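PDB 5G5S: protein argonaute from Methanocaldococcus jannaschii, which uses short single-stranded DNA guides to bind complementary target strands and cleave the target DNA, and may defend the cell against invading genetic elements. Local coordinates for residues S199-P204 / G697-I702; I326-T331 / E676-R681; K489-D494 / T666-S671. One frame throughout, in Å; residues are numbered along the deposited sequence.

How the contacts relate
Contact 3 is nested along the chain inside the loop closed by contact 2, and both lie inside the loop closed by contact 1. Contacts 2 and 3 form one cluster, with centres about 9 Å apart. They share the linker between helices 656-666 and 684-697, where Leu680 N probably donates a hydrogen bond to Thr666 O (2.8 Å). Contacts 2 and 3 tie this linker to the loop after strand 323-326 and to the Mid boundary at 489-494. Contact 1 stands apart, its centre about 33 Å from contact 2 and about 30 Å from contact 3. Helix 684-697, which follows the linker, ends at contact 1 and there meets PAZ.

Contact 1. Residues S199-P204 / G697-I702; sequences SLVDAP and GKNWKI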
ATOM      1  N   SER A 199      -0.078  14.558   1.547  1.00115.69           N
ATOM      2  CA  SER A 199       1.320  14.143   1.684  1.00119.60           C
ATOM      3  C   SER A 199       2.075  14.974   2.715  1.00123.84           C
ATOM      4  O   SER A 199       3.119  14.522   3.182  1.00126.37           O
ATOM      5  CB  SER A 199       2.035  14.164   0.337  1.00129.12           C
ATOM      6  OG  SER A 199       1.677  13.049  -0.463  1.00137.68           O
ATOM      7  N   LEU A 200       1.548  16.171   3.090  1.00118.05           N
ATOM      8  CA  LEU A 200       2.160  17.067   4.082  1.00119.03           C
ATOM      9  C   LEU A 200       1.194  18.082   4.696  1.00118.14           C
ATOM     10  O   LEU A 200       0.115  18.298   4.164  1.00114.76           O
ATOM     11  CB  LEU A 200       3.383  17.813   3.490  1.00126.11           C
ATOM     12  CG  LEU A 200       4.762  17.205   3.763  1.00135.36           C
ATOM     13  CD1 LEU A 200       5.817  17.831   2.872  1.00143.42           C
ATOM     14  CD2 LEU A 200       5.152  17.310   5.242  1.00136.28           C
ATOM     15  N   VAL A 201       1.607  18.708   5.819  1.00115.20           N
ATOM     16  CA  VAL A 201       0.902  19.782   6.536  1.00113.12           C
ATOM     17  C   VAL A 201       1.870  20.993   6.723  1.00124.03           C
ATOM     18  O   VAL A 201       2.961  21.000   6.134  1.00128.85           O
ATOM     19  CB  VAL A 201       0.236  19.337   7.875  1.00111.47           C
ATOM     20  CG1 VAL A 201      -0.935  18.383   7.645  1.00105.59           C
ATOM     21  CG2 VAL A 201       1.258  18.742   8.842  1.00112.63           C
ATOM     22  N   ASP A 202       1.461  22.006   7.527  1.00120.73           N
ATOM     23  CA  ASP A 202       2.210  23.234   7.848  1.00126.11           C
ATOM     24  C   ASP A 202       1.481  24.012   8.960  1.00128.55           C
ATOM     25  O   ASP A 202       0.291  23.791   9.195  1.00123.02           O
ATOM     26  CB  ASP A 202       2.406  24.120   6.589  1.00132.80           C
ATOM     27  CG  ASP A 202       3.320  25.324   6.735  1.00149.82           C
ATOM     28  OD1 ASP A 202       4.410  25.177   7.341  1.00152.45           O
ATOM     29  OD2 ASP A 202       2.973  26.400   6.193  1.00159.06           O
ATOM     30  N   ALA A 203       2.208  24.909   9.645  1.00130.18           N
ATOM     31  CA  ALA A 203       1.721  25.747  10.744  1.00129.79           C
ATOM     32  C   ALA A 203       0.509  26.615  10.364  1.00132.55           C
ATOM     33  O   ALA A 203       0.430  27.069   9.217  1.00133.65           O
ATOM     34  CB  ALA A 203       2.851  26.633  11.254  1.00136.99           C
ATOM     35  N   PRO A 204      -0.428  26.876  11.315  1.00126.75           N
ATOM     36  CA  PRO A 204      -1.579  27.741  10.996  1.00126.22           C
ATOM     37  C   PRO A 204      -1.195  29.214  10.769  1.00136.64           C
ATOM     38  O   PRO A 204      -0.394  29.767  11.527  1.00140.84           O
ATOM     39  CB  PRO A 204      -2.501  27.566  12.208  1.00124.08           C
ATOM     40  CG  PRO A 204      -1.620  27.180  13.315  1.00129.19           C
ATOM     41  CD  PRO A 204      -0.481  26.407  12.718  1.00125.79           C
ATOM     42  N   GLY A 697       5.293  11.297   6.238  1.00 71.38           N
ATOM     43  CA  GLY A 697       4.280  12.260   5.826  1.00 71.76           C
ATOM     44  C   GLY A 697       3.506  12.775   7.025  1.00 76.66           C
ATOM     45  O   GLY A 697       3.066  13.927   7.025  1.00 79.64           O
ATOM     46  N   LYS A 698       3.342  11.930   8.072  1.00 70.99           N
ATOM     47  CA  LYS A 698       2.674  12.365   9.297  1.00 73.36           C
ATOM     48  C   LYS A 698       3.614  13.007  10.318  1.00 80.55           C
ATOM     49  O   LYS A 698       3.223  13.277  11.455  1.00 83.00           O
ATOM     50  CB  LYS A 698       1.678  11.354   9.889  1.00 73.58           C
ATOM     51  CG  LYS A 698       2.096   9.916   9.914  1.00 77.49           C
ATOM     52  CD  LYS A 698       0.920   9.007  10.228  1.00 74.44           C
ATOM     53  CE  LYS A 698       0.132   8.605   9.015  1.00 68.88           C
ATOM     54  NZ  LYS A 698      -0.966   7.680   9.386  1.00 84.67           N
ATOM     55  N   ASN A 699       4.832  13.336   9.856  1.00 76.12           N
ATOM     56  CA  ASN A 699       5.895  13.979  10.607  1.00 78.37           C
ATOM     57  C   ASN A 699       6.478  13.165  11.768  1.00 82.01           C
ATOM     58  O   ASN A 699       6.813  13.728  12.815  1.00 84.43           O
ATOM     59  CB  ASN A 699       5.585  15.466  10.935  1.00 85.10           C
ATOM     60  CG  ASN A 699       5.251  16.295   9.706  1.00106.63           C
ATOM     61  OD1 ASN A 699       6.064  16.454   8.779  1.00 90.60           O
ATOM     62  ND2 ASN A 699       4.028  16.811   9.652  1.00102.63           N
ATOM     63  N   TRP A 700       6.638  11.829  11.558  1.00 75.09           N
ATOM     64  CA  TRP A 700       7.328  10.932  12.495  1.00 73.27           C
ATOM     65  C   TRP A 700       8.818  11.280  12.343  1.00 79.94           C
ATOM     66  O   TRP A 700       9.246  11.686  11.253  1.00 79.75           O
ATOM     67  CB  TRP A 700       7.158   9.453  12.092  1.00 67.01           C
ATOM     68  CG  TRP A 700       6.007   8.727  12.714  1.00 66.69           C
ATOM     69  CD1 TRP A 700       4.718   8.693  12.263  1.00 69.09           C
ATOM     70  CD2 TRP A 700       6.067   7.824  13.828  1.00 66.25           C
ATOM     71  NE1 TRP A 700       3.957   7.871  13.064  1.00 68.02           N
ATOM     72  CE2 TRP A 700       4.762   7.318  14.029  1.00 69.09           C
ATOM     73  CE3 TRP A 700       7.093   7.412  14.697  1.00 67.69           C
ATOM     74  CZ2 TRP A 700       4.455   6.416  15.055  1.00 68.15           C
ATOM     75  CZ3 TRP A 700       6.787   6.510  15.707  1.00 69.23           C
ATOM     76  CH2 TRP A 700       5.480   6.035  15.889  1.00 69.47           C
ATOM     77  N   LYS A 701       9.603  11.103  13.414  1.00 78.10           N
ATOM     78  CA  LYS A 701      11.044  11.371  13.417  1.00 78.24           C
ATOM     79  C   LYS A 701      11.805  10.299  12.620  1.00 78.45           C
ATOM     80  O   LYS A 701      11.445   9.121  12.670  1.00 75.74           O
ATOM     81  CB  LYS A 701      11.552  11.403  14.870  1.00 83.31           C
ATOM     82  CG  LYS A 701      12.994  11.855  15.048  1.00 98.41           C
ATOM     83  CD  LYS A 701      13.436  11.783  16.509  1.00109.38           C
ATOM     84  CE  LYS A 701      14.188  10.513  16.833  1.00113.71           C
ATOM     85  NZ  LYS A 701      14.693  10.514  18.231  1.00122.66           N
ATOM     86  N   ILE A 702      12.855  10.717  11.890  1.00 74.60           N
ATOM     87  CA  ILE A 702      13.750   9.816  11.166  1.00 71.51           C
ATOM     88  C   ILE A 702      14.889   9.576  12.142  1.00 76.47           C
ATOM     89  O   ILE A 702      15.585  10.532  12.519  1.00 77.61           O
ATOM     90  CB  ILE A 702      14.287  10.408   9.828  1.00 74.28           C
ATOM     91  CG1 ILE A 702      13.166  10.772   8.850  1.00 73.22           C
ATOM     92  CG2 ILE A 702      15.328   9.475   9.179  1.00 73.75           C
ATOM     93  CD1 ILE A 702      13.596  11.800   7.806  1.00 82.39           C
TER
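The carboxamide of Asn699 lies against two aliphatic side chains, Leu200 at the end of strand 194-200 and the loop residue Val201 after it. Its OD1 is 3.8 Å from Leu200 CD2, and the two side chains cross at about a right angle. Its ND2 is 3.5 Å from Val201 CG2. One end of the flat group therefore meets a leucine methyl and the other a valine methyl. A third touch is made by backbone: Gly697 brings its bare CA to the carbonyl of Ser199, with Ser199 O 3.7 Å from Gly697 CA. The evidence is for a light van der Waals meeting, since only 159 Å² is buried in all.

What positions Asn699 is the end of helix 684-697. Its positive phi of 65° belongs to the C-prime residue of a Schellman motif, in which Trp700 N bonds to Ala695 O and Asn699 N to Leu696 O. With CG anti to the carbonyl carbon (chi1 -55°), the side chain then extends to the strand. On the facing side, Leu200 is held by backbone hydrogen bonding with Tyr242. Glu179 of helix 175-179 touches both Val201 and Asn699. The contact is thus a Schellman-capped helix end of the PIWI domain meeting the end of a PAZ strand and the loop after it, a small interdomain junction in the bilobal Argonaute fold.

Contact 2. Residues I326-T331 / E676-R681; sequences IYSTNT and EGRYLR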
ATOM      1  N   ILE A 326       9.336 -24.055  12.023  1.00 87.68           N
ATOM      2  CA  ILE A 326       8.068 -23.537  12.516  1.00 86.33           C
ATOM      3  C   ILE A 326       7.245 -23.205  11.268  1.00 89.64           C
ATOM      4  O   ILE A 326       7.823 -22.777  10.272  1.00 89.68           O
ATOM      5  CB  ILE A 326       8.344 -22.335  13.481  1.00 87.80           C
ATOM      6  CG1 ILE A 326       8.138 -22.710  14.965  1.00 89.57           C
ATOM      7  CG2 ILE A 326       7.681 -20.997  13.092  1.00 86.20           C
ATOM      8  CD1 ILE A 326       6.677 -23.048  15.411  1.00102.91           C
ATOM      9  N   TYR A 327       5.936 -23.480  11.274  1.00 86.06           N
ATOM     10  CA  TYR A 327       5.102 -23.218  10.094  1.00 85.76           C
ATOM     11  C   TYR A 327       4.240 -21.978  10.237  1.00 85.62           C
ATOM     12  O   TYR A 327       3.742 -21.452   9.240  1.00 85.35           O
ATOM     13  CB  TYR A 327       4.272 -24.460   9.713  1.00 90.73           C
ATOM     14  CG  TYR A 327       5.107 -25.541   9.064  1.00 94.83           C
ATOM     15  CD1 TYR A 327       5.766 -26.498   9.832  1.00 97.18           C
ATOM     16  CD2 TYR A 327       5.283 -25.577   7.681  1.00 96.90           C
ATOM     17  CE1 TYR A 327       6.571 -27.469   9.244  1.00 99.64           C
ATOM     18  CE2 TYR A 327       6.069 -26.559   7.078  1.00100.23           C
ATOM     19  CZ  TYR A 327       6.722 -27.496   7.866  1.00110.05           C
ATOM     20  OH  TYR A 327       7.505 -28.464   7.282  1.00115.35           O
ATOM     21  N   SER A 328       4.063 -21.507  11.477  1.00 79.71           N
ATOM     22  CA  SER A 328       3.276 -20.316  11.788  1.00 77.52           C
ATOM     23  C   SER A 328       3.855 -19.598  13.010  1.00 77.55           C
ATOM     24  O   SER A 328       4.502 -20.236  13.835  1.00 78.96           O
ATOM     25  CB  SER A 328       1.817 -20.699  12.017  1.00 82.48           C
ATOM     26  OG  SER A 328       0.990 -19.560  12.187  1.00 91.82           O
ATOM     27  N   THR A 329       3.628 -18.284  13.131  1.00 71.20           N
ATOM     28  CA  THR A 329       4.113 -17.508  14.286  1.00 69.60           C
ATOM     29  C   THR A 329       3.097 -17.568  15.456  1.00 74.91           C
ATOM     30  O   THR A 329       3.364 -17.034  16.540  1.00 73.90           O
ATOM     31  CB  THR A 329       4.468 -16.066  13.891  1.00 68.71           C
ATOM     32  OG1 THR A 329       3.304 -15.423  13.371  1.00 67.63           O
ATOM     33  CG2 THR A 329       5.636 -15.980  12.905  1.00 62.63           C
ATOM     34  N   ASN A 330       1.949 -18.262  15.238  1.00 72.55           N
ATOM     35  CA  ASN A 330       0.865 -18.431  16.213  1.00 73.84           C
ATOM     36  C   ASN A 330       1.284 -19.172  17.493  1.00 79.03           C
ATOM     37  O   ASN A 330       0.524 -19.189  18.469  1.00 79.33           O
ATOM     38  CB  ASN A 330      -0.374 -19.072  15.561  1.00 74.98           C
ATOM     39  CG  ASN A 330      -0.222 -20.501  15.064  1.00 93.99           C
ATOM     40  OD1 ASN A 330       0.851 -21.120  15.100  1.00 85.21           O
ATOM     41  ND2 ASN A 330      -1.319 -21.064  14.589  1.00 89.47           N
ATOM     42  N   THR A 331       2.499 -19.768  17.477  1.00 76.06           N
ATOM     43  CA  THR A 331       3.094 -20.511  18.592  1.00 77.59           C
ATOM     44  C   THR A 331       4.482 -19.966  18.996  1.00 80.95           C
ATOM     45  O   THR A 331       5.214 -20.651  19.712  1.00 82.00           O
ATOM     46  CB  THR A 331       3.161 -22.020  18.283  1.00 85.62           C
ATOM     47  OG1 THR A 331       3.974 -22.224  17.127  1.00 84.32           O
ATOM     48  CG2 THR A 331       1.780 -22.667  18.123  1.00 84.50           C
ATOM     49  N   GLU A 676      -5.691  -8.253   8.017  1.00103.32           N
ATOM     50  CA  GLU A 676      -6.532  -9.444   7.907  1.00105.10           C
ATOM     51  C   GLU A 676      -5.730 -10.727   8.168  1.00108.67           C
ATOM     52  O   GLU A 676      -5.088 -11.272   7.257  1.00108.37           O
ATOM     53  CB  GLU A 676      -7.250  -9.479   6.546  1.00106.94           C
ATOM     54  N   GLY A 677      -5.769 -11.175   9.421  1.00104.30           N
ATOM     55  CA  GLY A 677      -5.084 -12.378   9.874  1.00103.29           C
ATOM     56  C   GLY A 677      -3.608 -12.205  10.184  1.00101.97           C
ATOM     57  O   GLY A 677      -3.159 -11.125  10.589  1.00100.45           O
ATOM     58  N   ARG A 678      -2.850 -13.297   9.985  1.00 95.34           N
ATOM     59  CA  ARG A 678      -1.419 -13.422  10.267  1.00 92.15           C
ATOM     60  C   ARG A 678      -0.486 -12.875   9.175  1.00 92.57           C
ATOM     61  O   ARG A 678       0.528 -12.256   9.506  1.00 90.36           O
ATOM     62  CB  ARG A 678      -1.085 -14.898  10.552  1.00 89.93           C
ATOM     63  CG  ARG A 678       0.180 -15.108  11.365  1.00 90.16           C
ATOM     64  CD  ARG A 678       0.085 -16.338  12.245  1.00 87.25           C
ATOM     65  NE  ARG A 678      -0.955 -16.193  13.265  1.00 88.12           N
ATOM     66  CZ  ARG A 678      -0.778 -15.603  14.444  1.00 90.34           C
ATOM     67  NH1 ARG A 678       0.410 -15.103  14.779  1.00 66.08           N
ATOM     68  NH2 ARG A 678      -1.789 -15.502  15.297  1.00 71.15           N
ATOM     69  N   TYR A 679      -0.782 -13.176   7.892  1.00 87.81           N
ATOM     70  CA  TYR A 679       0.065 -12.798   6.756  1.00 85.11           C
ATOM     71  C   TYR A 679      -0.416 -11.538   6.039  1.00 79.08           C
ATOM     72  O   TYR A 679      -1.592 -11.180   6.150  1.00 80.51           O
ATOM     73  CB  TYR A 679       0.308 -13.996   5.799  1.00 89.37           C
ATOM     74  CG  TYR A 679       0.439 -15.339   6.500  1.00 96.09           C
ATOM     75  CD1 TYR A 679       1.235 -15.485   7.635  1.00 98.71           C
ATOM     76  CD2 TYR A 679      -0.223 -16.466   6.020  1.00 99.72           C
ATOM     77  CE1 TYR A 679       1.314 -16.704   8.314  1.00102.45           C
ATOM     78  CE2 TYR A 679      -0.136 -17.695   6.681  1.00102.71           C
ATOM     79  CZ  TYR A 679       0.635 -17.809   7.829  1.00111.17           C
ATOM     80  OH  TYR A 679       0.738 -19.016   8.487  1.00115.53           O
ATOM     81  N   LEU A 680       0.507 -10.830   5.358  1.00 65.47           N
ATOM     82  CA  LEU A 680       0.188  -9.575   4.667  1.00 60.10           C
ATOM     83  C   LEU A 680      -0.462  -9.799   3.314  1.00 61.46           C
ATOM     84  O   LEU A 680      -0.336 -10.880   2.755  1.00 61.19           O
ATOM     85  CB  LEU A 680       1.447  -8.700   4.520  1.00 57.84           C
ATOM     86  CG  LEU A 680       2.169  -8.311   5.814  1.00 59.25           C
ATOM     87  CD1 LEU A 680       3.615  -7.987   5.556  1.00 57.76           C
ATOM     88  CD2 LEU A 680       1.450  -7.194   6.541  1.00 58.29           C
ATOM     89  N   ARG A 681      -1.155  -8.784   2.786  1.00 56.97           N
ATOM     90  CA  ARG A 681      -1.755  -8.833   1.462  1.00 57.68           C
ATOM     91  C   ARG A 681      -0.623  -8.669   0.416  1.00 60.61           C
ATOM     92  O   ARG A 681      -0.610  -9.340  -0.629  1.00 59.42           O
ATOM     93  CB  ARG A 681      -2.796  -7.703   1.289  1.00 59.72           C
ATOM     94  CG  ARG A 681      -3.535  -7.800  -0.053  1.00 63.54           C
ATOM     95  CD  ARG A 681      -4.670  -6.825  -0.215  1.00 60.90           C
ATOM     96  NE  ARG A 681      -5.111  -6.826  -1.610  1.00 66.23           N
ATOM     97  CZ  ARG A 681      -5.199  -5.746  -2.383  1.00 76.02           C
ATOM     98  NH1 ARG A 681      -4.920  -4.543  -1.892  1.00 66.24           N
ATOM     99  NH2 ARG A 681      -5.607  -5.856  -3.640  1.00 55.92           N
TER
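Arg678 presents its guanidinium to the loop residues 328-330 in two ways, by its edge and by a face. At the edge, NH1 donates to Thr329 OG1 at 3.2 Å. The bond is fairly straight, with an N-H...O angle of 160°, and the hydroxyl oxygen lies only 8° out of the guanidinium plane. Over one face sits Asn330 CB, 3.6 Å above the plane and above its centre, and the backbone N of Asn330 lies over that same face. The edge bond, a second one from NH1 to Asn477 OD1, and the face contact together restrain the group's rotation. Bends at chi2 and chi3 (-65°) bring it round.

Behind the charged end, Arg678 CD packs against Ser328 OG at 3.3 Å. Tyr679 brings its hydroxyl to the same serine more loosely, with OH 3.7 Å from Ser328 OG. The contact joins the loop after strand 323-326 to the PIWI linker between helices 656-666 and 684-697. Helix 473-485 backs the junction: Tyr473, Asn476 and Ile480 touch Arg678, and Asn476 ND2 bonds to Thr329 O. Thr329 also rests on Leu314 of strand 314-317, while Tyr679 lies on Tyr663 and Thr666 of helix 656-666.

Contact 3. Residues K489-D494 / T666-S671; sequences KYFILD and TKMNYS
Phe491 and Tyr670 meet from opposite directions as an offset stack, their ring centroids 4.8 Å apart and their planes 25° from parallel. This is the dense part of the contact. The shift between the rings brings the tyrosine hydroxyl over the rim of the Phe491 ring and close to the backbone, where Tyr490 N (2.9 Å) and Phe491 N (3.5 Å) both make weak hydrogen bonds to Tyr670 OH. The shorter one is the more bent. Phe491 enters this position because its CG stands between the backbone N and the carbonyl carbon (chi1 54°). At the ring's edge, near its plane, Asn669 O lies 3.3 Å from Phe491 CZ.

Met668 closes another part of the ring. Its bent chain sets SD at the edge in a Met-aromatic contact, and its CE is 3.7 Å from Phe491 CD2. On its other flank, SD lies 3.8 Å from Leu493 CG, the two chains crossing at a slant. The backbone behind it is an inverse gamma turn centred on Met668, closed by Asn669 N to Lys667 O.

At Lys489 the contact thins. This partly exposed residue gives little more than its backbone carbonyl carbon to Tyr670 OH, and its NZ bonds to Gly487 O. Although the segments run antiparallel, Ile492 CA and Met668 CA are 7.7 Å apart, too far for strand pairing, so side chains carry the join. Phe491 also rests on Leu314 and Val316 of strand 314-317, the partner of strand 492-493 in a small antiparallel sheet. Ser671, which follows Tyr670, contacts the guide DNA, and the side chains of Tyr670 and Gln481, another residue that contacts the guide, are about 6 Å apart. Phe491, Tyr670 and Met668 thus form a buried aromatic–methionine cluster at the Mid–PIWI boundary, beside the guide-binding site.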
ATOM      1  N   LYS A 489      15.260  -9.633  14.941  1.00 65.21           N
ATOM      2  CA  LYS A 489      15.138 -10.598  13.847  1.00 63.40           C
ATOM      3  C   LYS A 489      14.792 -11.929  14.485  1.00 67.21           C
ATOM      4  O   LYS A 489      15.670 -12.760  14.699  1.00 69.08           O
ATOM      5  CB  LYS A 489      16.468 -10.699  13.061  1.00 66.94           C
ATOM      6  CG  LYS A 489      16.678  -9.599  12.051  1.00 72.11           C
ATOM      7  CD  LYS A 489      17.271  -8.349  12.648  1.00 78.87           C
ATOM      8  CE  LYS A 489      16.769  -7.134  11.917  1.00 73.97           C
ATOM      9  NZ  LYS A 489      17.297  -5.911  12.551  1.00 84.24           N
ATOM     10  N   TYR A 490      13.521 -12.108  14.846  1.00 63.17           N
ATOM     11  CA  TYR A 490      13.089 -13.322  15.534  1.00 65.23           C
ATOM     12  C   TYR A 490      13.110 -14.581  14.659  1.00 72.85           C
ATOM     13  O   TYR A 490      13.784 -15.559  14.997  1.00 75.90           O
ATOM     14  CB  TYR A 490      11.738 -13.128  16.236  1.00 63.57           C
ATOM     15  CG  TYR A 490      11.715 -13.741  17.613  1.00 66.87           C
ATOM     16  CD1 TYR A 490      11.697 -15.124  17.782  1.00 71.14           C
ATOM     17  CD2 TYR A 490      11.756 -12.945  18.751  1.00 67.76           C
ATOM     18  CE1 TYR A 490      11.702 -15.697  19.052  1.00 74.46           C
ATOM     19  CE2 TYR A 490      11.740 -13.505  20.025  1.00 71.14           C
ATOM     20  CZ  TYR A 490      11.721 -14.883  20.172  1.00 79.43           C
ATOM     21  OH  TYR A 490      11.731 -15.442  21.423  1.00 81.03           O
ATOM     22  N   PHE A 491      12.406 -14.537  13.534  1.00 67.70           N
ATOM     23  CA  PHE A 491      12.302 -15.663  12.613  1.00 68.78           C
ATOM     24  C   PHE A 491      12.835 -15.307  11.233  1.00 72.19           C
ATOM     25  O   PHE A 491      12.802 -14.140  10.839  1.00 70.72           O
ATOM     26  CB  PHE A 491      10.841 -16.173  12.537  1.00 69.39           C
ATOM     27  CG  PHE A 491       9.815 -15.121  12.190  1.00 67.38           C
ATOM     28  CD1 PHE A 491       9.222 -14.350  13.184  1.00 69.38           C
ATOM     29  CD2 PHE A 491       9.430 -14.910  10.871  1.00 67.69           C
ATOM     30  CE1 PHE A 491       8.294 -13.352  12.857  1.00 68.35           C
ATOM     31  CE2 PHE A 491       8.493 -13.923  10.546  1.00 68.07           C
ATOM     32  CZ  PHE A 491       7.942 -13.143  11.539  1.00 65.41           C
ATOM     33  N   ILE A 492      13.356 -16.308  10.512  1.00 70.35           N
ATOM     34  CA  ILE A 492      13.869 -16.147   9.149  1.00 69.92           C
ATOM     35  C   ILE A 492      13.160 -17.148   8.217  1.00 75.52           C
ATOM     36  O   ILE A 492      12.345 -17.947   8.685  1.00 73.58           O
ATOM     37  CB  ILE A 492      15.431 -16.208   9.062  1.00 74.84           C
ATOM     38  CG1 ILE A 492      15.988 -17.591   9.454  1.00 78.11           C
ATOM     39  CG2 ILE A 492      16.093 -15.082   9.867  1.00 74.22           C
ATOM     40  CD1 ILE A 492      16.934 -18.174   8.479  1.00 78.42           C
ATOM     41  N   LEU A 493      13.458 -17.087   6.908  1.00 76.29           N
ATOM     42  CA  LEU A 493      12.888 -18.005   5.922  1.00 78.96           C
ATOM     43  C   LEU A 493      13.695 -19.288   5.879  1.00 92.30           C
ATOM     44  O   LEU A 493      14.925 -19.227   5.924  1.00 94.80           O
ATOM     45  CB  LEU A 493      12.859 -17.365   4.531  1.00 78.06           C
ATOM     46  CG  LEU A 493      11.795 -16.296   4.289  1.00 79.30           C
ATOM     47  CD1 LEU A 493      12.090 -15.522   3.026  1.00 78.10           C
ATOM     48  CD2 LEU A 493      10.398 -16.911   4.209  1.00 83.23           C
ATOM     49  N   ASP A 494      13.013 -20.451   5.784  1.00 93.93           N
ATOM     50  CA  ASP A 494      13.673 -21.754   5.703  1.00 99.98           C
ATOM     51  C   ASP A 494      14.340 -21.959   4.346  1.00108.62           C
ATOM     52  O   ASP A 494      15.321 -22.703   4.254  1.00112.03           O
ATOM     53  CB  ASP A 494      12.691 -22.903   6.004  1.00104.22           C
ATOM     54  CG  ASP A 494      13.316 -24.291   6.029  1.00123.86           C
ATOM     55  OD1 ASP A 494      14.325 -24.477   6.748  1.00126.91           O
ATOM     56  OD2 ASP A 494      12.792 -25.191   5.337  1.00134.26           O
ATOM     57  N   THR A 666       5.091 -12.268   2.176  1.00 55.38           N
ATOM     58  CA  THR A 666       3.875 -11.792   2.887  1.00 55.02           C
ATOM     59  C   THR A 666       3.843 -12.405   4.322  1.00 60.89           C
ATOM     60  O   THR A 666       3.123 -11.931   5.210  1.00 61.76           O
ATOM     61  CB  THR A 666       2.576 -12.162   2.106  1.00 54.82           C
ATOM     62  OG1 THR A 666       2.307 -13.573   2.215  1.00 55.15           O
ATOM     63  CG2 THR A 666       2.598 -11.716   0.635  1.00 43.09           C
ATOM     64  N   LYS A 667       4.610 -13.488   4.515  1.00 58.26           N
ATOM     65  CA  LYS A 667       4.734 -14.215   5.770  1.00 60.54           C
ATOM     66  C   LYS A 667       5.804 -13.594   6.696  1.00 65.13           C
ATOM     67  O   LYS A 667       5.831 -13.913   7.871  1.00 65.56           O
ATOM     68  CB  LYS A 667       5.056 -15.685   5.460  1.00 64.70           C
ATOM     69  CG  LYS A 667       4.464 -16.687   6.416  1.00 80.07           C
ATOM     70  CD  LYS A 667       4.953 -18.089   6.068  1.00 92.12           C
ATOM     71  CE  LYS A 667       4.253 -19.172   6.857  1.00 97.13           C
ATOM     72  NZ  LYS A 667       2.957 -19.542   6.232  1.00106.63           N
ATOM     73  N   MET A 668       6.691 -12.730   6.174  1.00 63.53           N
ATOM     74  CA  MET A 668       7.725 -12.053   6.979  1.00 64.90           C
ATOM     75  C   MET A 668       7.138 -10.798   7.649  1.00 71.65           C
ATOM     76  O   MET A 668       7.646  -9.692   7.537  1.00 71.74           O
ATOM     77  CB  MET A 668       8.996 -11.771   6.146  1.00 65.63           C
ATOM     78  CG  MET A 668       9.724 -13.040   5.683  1.00 68.86           C
ATOM     79  SD  MET A 668      10.045 -14.302   6.975  1.00 74.46           S
ATOM     80  CE  MET A 668      11.181 -13.427   8.026  1.00 71.03           C
ATOM     81  N   ASN A 669       6.064 -11.025   8.387  1.00 71.81           N
ATOM     82  CA  ASN A 669       5.225 -10.055   9.061  1.00 71.71           C
ATOM     83  C   ASN A 669       5.458  -9.969  10.585  1.00 76.96           C
ATOM     84  O   ASN A 669       5.485 -10.988  11.274  1.00 77.46           O
ATOM     85  CB  ASN A 669       3.743 -10.433   8.784  1.00 67.17           C
ATOM     86  CG  ASN A 669       2.749  -9.393   9.210  1.00 82.88           C
ATOM     87  OD1 ASN A 669       1.590  -9.674   9.501  1.00 81.45           O
ATOM     88  ND2 ASN A 669       3.158  -8.156   9.192  1.00 74.19           N
ATOM     89  N   TYR A 670       5.576  -8.730  11.094  1.00 57.80           N
ATOM     90  CA  TYR A 670       5.651  -8.402  12.508  1.00 57.10           C
ATOM     91  C   TYR A 670       4.442  -7.541  12.877  1.00 61.24           C
ATOM     92  O   TYR A 670       4.311  -7.172  14.021  1.00 62.54           O
ATOM     93  CB  TYR A 670       6.972  -7.715  12.865  1.00 58.16           C
ATOM     94  CG  TYR A 670       8.153  -8.661  12.895  1.00 59.51           C
ATOM     95  CD1 TYR A 670       8.486  -9.359  14.056  1.00 60.87           C
ATOM     96  CD2 TYR A 670       8.964  -8.833  11.778  1.00 59.15           C
ATOM     97  CE1 TYR A 670       9.583 -10.216  14.096  1.00 60.19           C
ATOM     98  CE2 TYR A 670      10.054  -9.699  11.801  1.00 59.42           C
ATOM     99  CZ  TYR A 670      10.357 -10.393  12.961  1.00 65.92           C
ATOM    100  OH  TYR A 670      11.435 -11.243  12.986  1.00 68.03           O
ATOM    101  N   SER A 671       3.549  -7.246  11.913  1.00 59.46           N
ATOM    102  CA  SER A 671       2.295  -6.488  12.091  1.00 60.52           C
ATOM    103  C   SER A 671       1.169  -7.488  12.431  1.00 67.19           C
ATOM    104  O   SER A 671       0.111  -7.497  11.797  1.00 68.07           O
ATOM    105  CB  SER A 671       1.943  -5.700  10.828  1.00 62.01           C
ATOM    106  OG  SER A 671       3.056  -4.996  10.302  1.00 67.21           O
TER